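Local coordinates for probable serine protease HTRA3 (Homo sapiens, PDB 2P3W), which probably cleaves proteins as a serine protease and carries a PDZ domain, the part crystallised, which binds a C-terminal peptide ligand, at residues 57-60 with 66-69; 10-15 with 71-76; 84-87 with 92-95; 87-90 with 95-98. All coordinates share one frame; numbering follows the deposited sequence. Where two conformers were deposited one is given.

Interaction 1 (57-60 with 66-69); sequences DIIV and PLVD
The short hairpin that joins strand 58-62 to strand 65-66 is pinned by Val60 and Leu67 at the end away from its turn, where the chain leaves the sheet and heads for helix 70-79. One backbone bond does the pinning: Leu67 N donates to Val60 O over 2.9 Å. It is nearly straight at the hydrogen (168°), but the donor stands above the plane of the Val60 carbonyl, 45° out of it, and so misses the lone pairs. Pro66 adds a weaker touch on the same acceptor, its CA lying 3.6 Å from Val60 O in a CA-H...O contact, so two consecutive residues of the returning chain gather round one oxygen. In the PDZ fold this segment is the exit from the central antiparallel sheet, and the carbonyl of Val60 ties it to strand 58-62, while the Val60 side chain points away from the other segment and packs against Glu86 and Arg88 of strand 83-89. Leu67 then points back toward strand 58-62. With CG anti to its own carbonyl carbon (chi1 -72°), it runs alongside Ile59, both side chains heading the same way, and Leu67 CD1 meets Ile59 CG2 at 3.7 Å. The delta end of Ile59 leads off in another direction, and its side chain also packs on Val39. Beyond Leu67 the segment turns into the helix: Asp69 is the N-cap, its side chain capping a backbone N at the helix start, and its OD1 is also hydrogen-bonded to Ser71 OG, while Glu72 OE1 accepts from the backbone N of both Val68 and Asp69.

Interaction 2 (10-15 with 71-76); sequences IRMRTI and SELQEA
Met12 lays its sulfur against Leu73 at the tight heart of this strand-to-helix contact, with Met12 SD 3.8 Å from Leu73 CD2 and 4.0 Å from Leu73 CB. The same methyl of Leu73 is approached by Ile10 CD1, at 4.1 Å, the two side chains crossing at about a right angle, so one leucine branch is shared by two residues of the strand. Met12 gets there because CG sits between the backbone N and the carbonyl carbon (chi1 62°) and the chain beyond is fully extended, carrying the thioether straight to the helix. On the looser, solvent side, Met12 CE brushes the base of Gln74, 4.1 Å from Gln74 CB, while the amide end of Gln74 turns to another partner: its OE1 accepts from Arg110 NE of the second subunit. Strand 10-14 and helix 70-79 are the two walls of the PDZ peptide groove; the axes of strand 10-14 and helical segment 71-76 approach to 9.7 Å, with their N-to-C directions 141° apart. The engineered C-terminal tail of the second subunit lies along them as an added antiparallel strand beside Arg11 and Met12. No hydrogen bond crosses between 10-15 and 71-76; one step outside, Thr14 OG1 is hydrogen-bonded to Ser70 N at the start of the helix. Ile10, Met12 and Leu73 thus make an apolar floor, consistent with a groove that takes a hydrophobic C-terminus such as Val112 of the second subunit, which packs on Ile10.

Interaction 3 (84-87 with 92-95); sequences LLEV and DDLL
The carboxylates of Glu86 and Asp93 stand near each other on one side of the hairpin, their planes turned 57° apart. What Asp93 OD1 touches across the strands is the aliphatic part of Glu86, CG at 3.8 Å; the nearest charged oxygens, Glu86 OE2 and Asp93 OD1, stay 4.6 Å apart. Both acids find their counter-charge in Arg88, whose NH1 forms a salt bridge with Asp93 and whose NH2 forms one with Glu86. Leu95 shares that side. With CG anti to its backbone N (chi1 -174°), its end swings back over the neighbouring strand, where CD1 rests 3.5 Å from Leu85 O and also reaches Leu84 CB. The opposite side carries Val87 and Leu94, whose side chains are only loosely apposed at their CB atoms; Val87 goes on to pack against Ile59. Between the two sides runs the ladder of an antiparallel beta hairpin formed by strands 83-89 and 92-103. Val87 and Leu94 are its hydrogen-bonded pair: Val87 N gives to Leu94 O over 2.8 Å and Leu94 N gives to Val87 O over 2.9 Å. Glu86 and Leu95 make the adjoining non-hydrogen-bonded pair, where Leu95 CA approaches Leu85 O at 3.5 Å in a CA-H...O contact. Paired backbone atoms thus fix the register, while on the outer surface Arg88 bridges both acids and probably eases their mutual repulsion, although one positive charge can balance only one of the two.

Interaction 4 (87-90 with 95-98); sequences VRRG and LFSI
Leu95 has its CA nearest to that of Val87 but sends its side chain away, and the next residue, Phe96, brings its ring against Val87 and the tip of Arg89, where strand 92-103 meets the end of strand 83-89. In Phe96 CG is anti to the carbonyl carbon (chi1 -63°), which leans the ring back along its own strand and diagonally across to Val87. The valine comes to the rim of the ring, not over it: Val87 CB lies in the ring plane, 3.8 Å from Phe96 CE2, and Val87 CG2 is 3.8 Å from Phe96 CD2, close to that plane. All this happens on one side of the beta hairpin, the side that Val87, Arg89, Phe96 and Ile98 share and that faces the interior of the PDZ domain. Farther out on the ring, Phe96 CZ has Arg89 NH2 at 3.7 Å. The guanidinium approaches obliquely, its plane 38° from the ring, and its N-H groups have other partners: NE in a salt bridge with Asp57 OD1, NH2 in a hydrogen bond to Gly52 O. Those two bonds hold the guanidinium where the bent chain of Arg89, folded at chi3 (-68°), delivers it. Two residues past the ring, Ile98 again turns to the inner side to pack on Leu85 and Ile53, its backbone paired with Leu83.

Interaction 2 is the buried one, an apolar meeting of strand and helix with no hydrogen bond across it, whereas interactions 1, 3 and 4 are partly buried. Interactions 3 and 4 hold the same hairpin and share Val87 and Leu95: the first supplies the backbone ladder and an outer charged cluster, the second side-chain packing on the inner side. Interaction 1 lies on strand 58-62, the neighbour of strand 83-89, and reaches both through Val60 N to Glu86 O and the Asp57 to Arg89 salt bridge. It also adjoins interaction 2, where Ile59 meets Ile10, so the apolar interior runs from sheet to peptide groove.

Interaction 1 (57-60 with 66-69)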
# COMPACT_ATOMS: atom_id res chain seq x y z
N ASP A 57 -7.31 11.88 -6.92
CA ASP A 57 -7.06 11.99 -8.36
C ASP A 57 -7.86 10.92 -9.09
O ASP A 57 -8.08 9.83 -8.55
CB ASP A 57 -5.58 11.82 -8.67
CG ASP A 57 -4.76 13.06 -8.41
OD1 ASP A 57 -5.33 14.12 -8.05
OD2 ASP A 57 -3.53 12.97 -8.64
N ILE A 58 -8.35 11.22 -10.28
CA ILE A 58 -8.93 10.17 -11.13
C ILE A 58 -8.06 9.98 -12.36
O ILE A 58 -7.85 10.93 -13.12
CB ILE A 58 -10.39 10.49 -11.51
CG1 ILE A 58 -11.28 10.61 -10.27
CG2 ILE A 58 -10.96 9.40 -12.44
CD1 ILE A 58 -12.62 11.28 -10.47
N ILE A 59 -7.60 8.76 -12.60
CA ILE A 59 -6.74 8.42 -13.72
C ILE A 59 -7.69 7.98 -14.84
O ILE A 59 -8.48 7.04 -14.67
CB ILE A 59 -5.70 7.32 -13.36
CG1 ILE A 59 -4.84 7.76 -12.16
CG2 ILE A 59 -4.84 7.00 -14.57
CD1 ILE A 59 -3.98 6.69 -11.58
N VAL A 60 -7.64 8.70 -15.97
CA VAL A 60 -8.56 8.45 -17.07
C VAL A 60 -7.96 7.85 -18.35
O VAL A 60 -8.68 7.24 -19.12
CB VAL A 60 -9.39 9.70 -17.40
CG1 VAL A 60 -10.22 10.10 -16.16
CG2 VAL A 60 -8.51 10.85 -17.84
N PRO A 66 -8.04 4.91 -23.07
CA PRO A 66 -9.01 5.12 -22.00
C PRO A 66 -9.00 4.03 -20.93
O PRO A 66 -8.89 2.84 -21.25
CB PRO A 66 -10.36 5.17 -22.72
CG PRO A 66 -10.13 4.59 -24.05
CD PRO A 66 -8.68 4.74 -24.39
N LEU A 67 -9.11 4.44 -19.67
CA LEU A 67 -9.26 3.52 -18.54
C LEU A 67 -10.68 3.52 -18.00
O LEU A 67 -11.22 4.58 -17.67
CB LEU A 67 -8.29 3.90 -17.42
CG LEU A 67 -6.82 3.59 -17.73
CD1 LEU A 67 -5.87 4.23 -16.73
CD2 LEU A 67 -6.61 2.10 -17.79
N VAL A 68 -11.28 2.33 -17.94
CA VAL A 68 -12.61 2.17 -17.34
C VAL A 68 -12.62 1.23 -16.14
O VAL A 68 -13.56 1.25 -15.36
CB VAL A 68 -13.66 1.73 -18.38
CG1 VAL A 68 -13.72 2.75 -19.53
CG2 VAL A 68 -13.38 0.32 -18.92
N ASP A 69 -11.58 0.39 -15.99
CA ASP A 69 -11.57 -0.63 -14.91
C ASP A 69 -10.18 -0.80 -14.35
O ASP A 69 -9.19 -0.75 -15.07
CB ASP A 69 -12.07 -1.98 -15.43
CG ASP A 69 -12.34 -2.98 -14.31
OD1 ASP A 69 -11.48 -3.83 -14.00
OD2 ASP A 69 -13.42 -2.88 -13.71

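Interaction 2 (10-15 with 71-76)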
# COMPACT_ATOMS: atom_id res chain seq x y z
N ILE A 10 -0.16 3.12 -5.76
CA ILE A 10 -1.47 3.64 -5.42
C ILE A 10 -2.41 2.52 -5.04
O ILE A 10 -2.25 1.39 -5.55
CB ILE A 10 -2.08 4.49 -6.55
CG1 ILE A 10 -2.33 3.66 -7.80
CG2 ILE A 10 -1.21 5.68 -6.93
CD1 ILE A 10 -3.23 4.40 -8.82
N ARG A 11 -3.38 2.83 -4.17
CA ARG A 11 -4.50 1.92 -3.92
C ARG A 11 -5.67 2.48 -4.76
O ARG A 11 -6.08 3.62 -4.58
CB ARG A 11 -4.81 1.81 -2.43
CG ARG A 11 -5.99 0.87 -2.18
CD ARG A 11 -5.86 0.06 -0.92
NE ARG A 11 -5.83 0.89 0.29
CZ ARG A 11 -6.88 1.45 0.84
NH1 ARG A 11 -8.07 1.30 0.29
NH2 ARG A 11 -6.75 2.15 1.96
N MET A 12 -6.09 1.70 -5.74
CA MET A 12 -6.97 2.17 -6.78
C MET A 12 -8.35 1.54 -6.67
O MET A 12 -8.50 0.40 -6.19
CB MET A 12 -6.36 1.85 -8.16
CG MET A 12 -6.17 0.37 -8.45
SD MET A 12 -5.63 -0.02 -10.11
CE MET A 12 -5.35 -1.75 -9.96
N ARG A 13 -9.36 2.29 -7.08
CA ARG A 13 -10.74 1.84 -7.10
C ARG A 13 -11.37 2.20 -8.45
O ARG A 13 -11.20 3.31 -8.95
CB ARG A 13 -11.51 2.57 -6.00
CG ARG A 13 -11.08 2.20 -4.60
CD ARG A 13 -11.77 3.03 -3.54
NE ARG A 13 -13.23 2.84 -3.52
CZ ARG A 13 -14.09 3.59 -2.83
NH1 ARG A 13 -13.68 4.63 -2.10
NH2 ARG A 13 -15.39 3.31 -2.87
N THR A 14 -12.10 1.26 -9.05
CA THR A 14 -12.85 1.55 -10.28
C THR A 14 -13.98 2.57 -10.04
O THR A 14 -14.79 2.38 -9.13
CB THR A 14 -13.46 0.25 -10.87
OG1 THR A 14 -12.40 -0.68 -11.15
CG2 THR A 14 -14.24 0.55 -12.14
N ILE A 15 -14.05 3.61 -10.88
CA ILE A 15 -15.18 4.55 -10.84
C ILE A 15 -16.46 3.83 -11.25
O ILE A 15 -16.55 3.25 -12.34
CB ILE A 15 -14.95 5.78 -11.75
CG1 ILE A 15 -13.79 6.67 -11.24
CG2 ILE A 15 -16.25 6.58 -11.94
CD1 ILE A 15 -14.11 7.57 -10.09
N SER A 71 -8.50 -3.31 -13.47
CA SER A 71 -7.72 -4.40 -14.09
C SER A 71 -6.87 -3.91 -15.26
O SER A 71 -5.78 -4.48 -15.54
CB SER A 71 -8.65 -5.52 -14.55
OG SER A 71 -9.54 -5.09 -15.57
N GLU A 72 -7.35 -2.89 -15.97
CA GLU A 72 -6.62 -2.34 -17.12
C GLU A 72 -5.38 -1.62 -16.64
O GLU A 72 -4.34 -1.69 -17.29
CB GLU A 72 -7.50 -1.38 -17.92
CG GLU A 72 -8.70 -2.06 -18.57
CD GLU A 72 -9.73 -1.08 -19.11
OE1 GLU A 72 -9.82 0.06 -18.62
OE2 GLU A 72 -10.46 -1.48 -20.03
N LEU A 73 -5.47 -0.91 -15.51
CA LEU A 73 -4.29 -0.20 -15.00
C LEU A 73 -3.28 -1.22 -14.43
O LEU A 73 -2.05 -1.10 -14.62
CB LEU A 73 -4.68 0.83 -13.95
CG LEU A 73 -3.50 1.65 -13.40
CD1 LEU A 73 -2.69 2.39 -14.50
CD2 LEU A 73 -4.07 2.61 -12.37
N GLN A 74 -3.78 -2.21 -13.72
CA GLN A 74 -2.92 -3.32 -13.27
C GLN A 74 -2.12 -3.90 -14.46
O GLN A 74 -0.90 -4.11 -14.36
CB GLN A 74 -3.77 -4.41 -12.63
CG GLN A 74 -2.92 -5.43 -11.90
CD GLN A 74 -3.73 -6.57 -11.33
OE1 GLN A 74 -4.95 -6.46 -11.13
NE2 GLN A 74 -3.06 -7.70 -11.06
N GLU A 75 -2.78 -4.14 -15.59
CA GLU A 75 -2.11 -4.71 -16.76
C GLU A 75 -1.06 -3.73 -17.32
O GLU A 75 0.03 -4.14 -17.71
CB GLU A 75 -3.13 -5.10 -17.83
CG GLU A 75 -2.56 -5.58 -19.17
CD GLU A 75 -2.07 -7.01 -19.17
OE1 GLU A 75 -1.70 -7.54 -18.09
OE2 GLU A 75 -2.07 -7.62 -20.27
N ALA A 76 -1.40 -2.45 -17.37
CA ALA A 76 -0.42 -1.44 -17.83
C ALA A 76 0.82 -1.36 -16.95
O ALA A 76 1.95 -1.29 -17.44
CB ALA A 76 -1.06 -0.10 -17.95

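Interaction 3 (84-87 with 92-95)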
# COMPACT_ATOMS: atom_id res chain seq x y z
N LEU A 84 2.38 7.19 -19.18
CA LEU A 84 1.88 8.55 -19.32
C LEU A 84 0.42 8.56 -18.86
O LEU A 84 -0.46 8.10 -19.57
CB LEU A 84 2.05 9.03 -20.77
CG LEU A 84 3.49 9.11 -21.28
CD1 LEU A 84 3.53 9.28 -22.78
CD2 LEU A 84 4.25 10.25 -20.62
N LEU A 85 0.20 9.08 -17.66
CA LEU A 85 -1.11 8.99 -17.00
C LEU A 85 -1.80 10.33 -17.07
O LEU A 85 -1.24 11.32 -16.62
CB LEU A 85 -0.96 8.55 -15.55
CG LEU A 85 -0.35 7.14 -15.30
CD1 LEU A 85 -0.24 6.80 -13.85
CD2 LEU A 85 -1.16 6.09 -16.04
N GLU A 86 -3.01 10.34 -17.62
CA GLU A 86 -3.88 11.51 -17.69
C GLU A 86 -4.77 11.48 -16.46
O GLU A 86 -5.46 10.49 -16.21
CB GLU A 86 -4.74 11.41 -18.96
CG GLU A 86 -5.60 12.63 -19.37
CD GLU A 86 -6.18 12.47 -20.80
OE1 GLU A 86 -5.41 12.23 -21.76
OE2 GLU A 86 -7.42 12.57 -20.96
N VAL A 87 -4.76 12.57 -15.71
CA VAL A 87 -5.44 12.65 -14.43
C VAL A 87 -6.38 13.86 -14.40
O VAL A 87 -6.08 14.93 -14.90
CB VAL A 87 -4.39 12.78 -13.29
CG1 VAL A 87 -4.99 13.41 -12.02
CG2 VAL A 87 -3.70 11.43 -13.01
N ASP A 92 -8.90 20.58 -12.89
CA ASP A 92 -7.64 20.54 -13.60
C ASP A 92 -7.45 19.19 -14.33
O ASP A 92 -7.91 18.16 -13.87
CB ASP A 92 -6.47 20.77 -12.63
CG ASP A 92 -6.38 22.21 -12.16
OD1 ASP A 92 -7.07 23.09 -12.71
OD2 ASP A 92 -5.58 22.46 -11.23
N ASP A 93 -6.78 19.26 -15.46
CA ASP A 93 -6.44 18.13 -16.33
C ASP A 93 -4.91 18.10 -16.35
O ASP A 93 -4.27 19.08 -16.76
CB ASP A 93 -7.03 18.44 -17.69
CG ASP A 93 -6.79 17.36 -18.77
OD1 ASP A 93 -6.19 16.30 -18.48
OD2 ASP A 93 -7.25 17.63 -19.93
N LEU A 94 -4.33 17.00 -15.88
CA LEU A 94 -2.90 16.89 -15.68
C LEU A 94 -2.31 15.67 -16.37
O LEU A 94 -2.98 14.64 -16.48
CB LEU A 94 -2.62 16.78 -14.17
CG LEU A 94 -3.06 17.97 -13.32
CD1 LEU A 94 -3.01 17.58 -11.85
CD2 LEU A 94 -2.21 19.16 -13.57
N LEU A 95 -1.06 15.78 -16.81
CA LEU A 95 -0.31 14.63 -17.36
C LEU A 95 0.94 14.33 -16.52
O LEU A 95 1.71 15.23 -16.22
CB LEU A 95 0.09 14.88 -18.82
CG LEU A 95 0.76 13.74 -19.62
CD1 LEU A 95 -0.14 12.50 -19.70
CD2 LEU A 95 1.11 14.19 -21.00

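Interaction 4 (87-90 with 95-98)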
# COMPACT_ATOMS: atom_id res chain seq x y z
N VAL A 87 -4.76 12.57 -15.71
CA VAL A 87 -5.44 12.65 -14.43
C VAL A 87 -6.38 13.86 -14.40
O VAL A 87 -6.08 14.93 -14.90
CB VAL A 87 -4.39 12.78 -13.29
CG1 VAL A 87 -4.99 13.41 -12.02
CG2 VAL A 87 -3.70 11.43 -13.01
N ARG A 88 -7.55 13.64 -13.81
CA ARG A 88 -8.48 14.71 -13.48
C ARG A 88 -8.34 15.00 -12.00
O ARG A 88 -8.54 14.10 -11.17
CB ARG A 88 -9.92 14.26 -13.75
CG ARG A 88 -10.19 13.82 -15.16
CD ARG A 88 -10.22 14.99 -16.10
NE ARG A 88 -10.40 14.50 -17.47
CZ ARG A 88 -9.43 14.33 -18.37
NH1 ARG A 88 -8.16 14.61 -18.08
NH2 ARG A 88 -9.74 13.87 -19.58
N ARG A 89 -8.04 16.26 -11.67
CA ARG A 89 -7.94 16.72 -10.28
C ARG A 89 -8.82 17.95 -10.11
O ARG A 89 -8.44 19.02 -10.50
CB ARG A 89 -6.49 17.07 -9.96
CG ARG A 89 -6.27 17.52 -8.50
CD ARG A 89 -4.84 17.82 -8.23
NE ARG A 89 -4.02 16.60 -8.28
CZ ARG A 89 -2.69 16.59 -8.30
NH1 ARG A 89 -2.00 17.72 -8.30
NH2 ARG A 89 -2.04 15.44 -8.36
N GLY A 90 -10.02 17.77 -9.57
CA GLY A 90 -11.02 18.84 -9.60
C GLY A 90 -11.26 19.31 -11.03
O GLY A 90 -11.58 18.50 -11.91
N LEU A 95 -1.06 15.78 -16.81
CA LEU A 95 -0.31 14.63 -17.36
C LEU A 95 0.94 14.33 -16.52
O LEU A 95 1.71 15.23 -16.22
CB LEU A 95 0.09 14.88 -18.82
CG LEU A 95 0.76 13.74 -19.62
CD1 LEU A 95 -0.14 12.50 -19.70
CD2 LEU A 95 1.11 14.19 -21.00
N PHE A 96 1.11 13.05 -16.14
CA PHE A 96 2.24 12.59 -15.33
C PHE A 96 2.97 11.48 -16.10
O PHE A 96 2.35 10.78 -16.88
CB PHE A 96 1.78 12.02 -13.99
CG PHE A 96 1.09 13.01 -13.10
CD1 PHE A 96 1.81 13.93 -12.38
CD2 PHE A 96 -0.30 13.07 -13.05
CE1 PHE A 96 1.18 14.89 -11.57
CE2 PHE A 96 -0.94 14.02 -12.23
CZ PHE A 96 -0.19 14.92 -11.50
N SER A 97 4.28 11.38 -15.92
CA SER A 97 5.02 10.25 -16.48
C SER A 97 5.61 9.48 -15.31
O SER A 97 6.50 9.92 -14.61
CB SER A 97 6.08 10.64 -17.50
OG SER A 97 6.61 9.46 -18.07
N ILE A 98 5.00 8.33 -15.08
CA ILE A 98 5.25 7.55 -13.88
C ILE A 98 5.87 6.24 -14.30
O ILE A 98 5.20 5.38 -14.87
CB ILE A 98 3.93 7.23 -13.09
CG1 ILE A 98 3.15 8.52 -12.75
CG2 ILE A 98 4.26 6.44 -11.85
CD1 ILE A 98 3.92 9.53 -11.91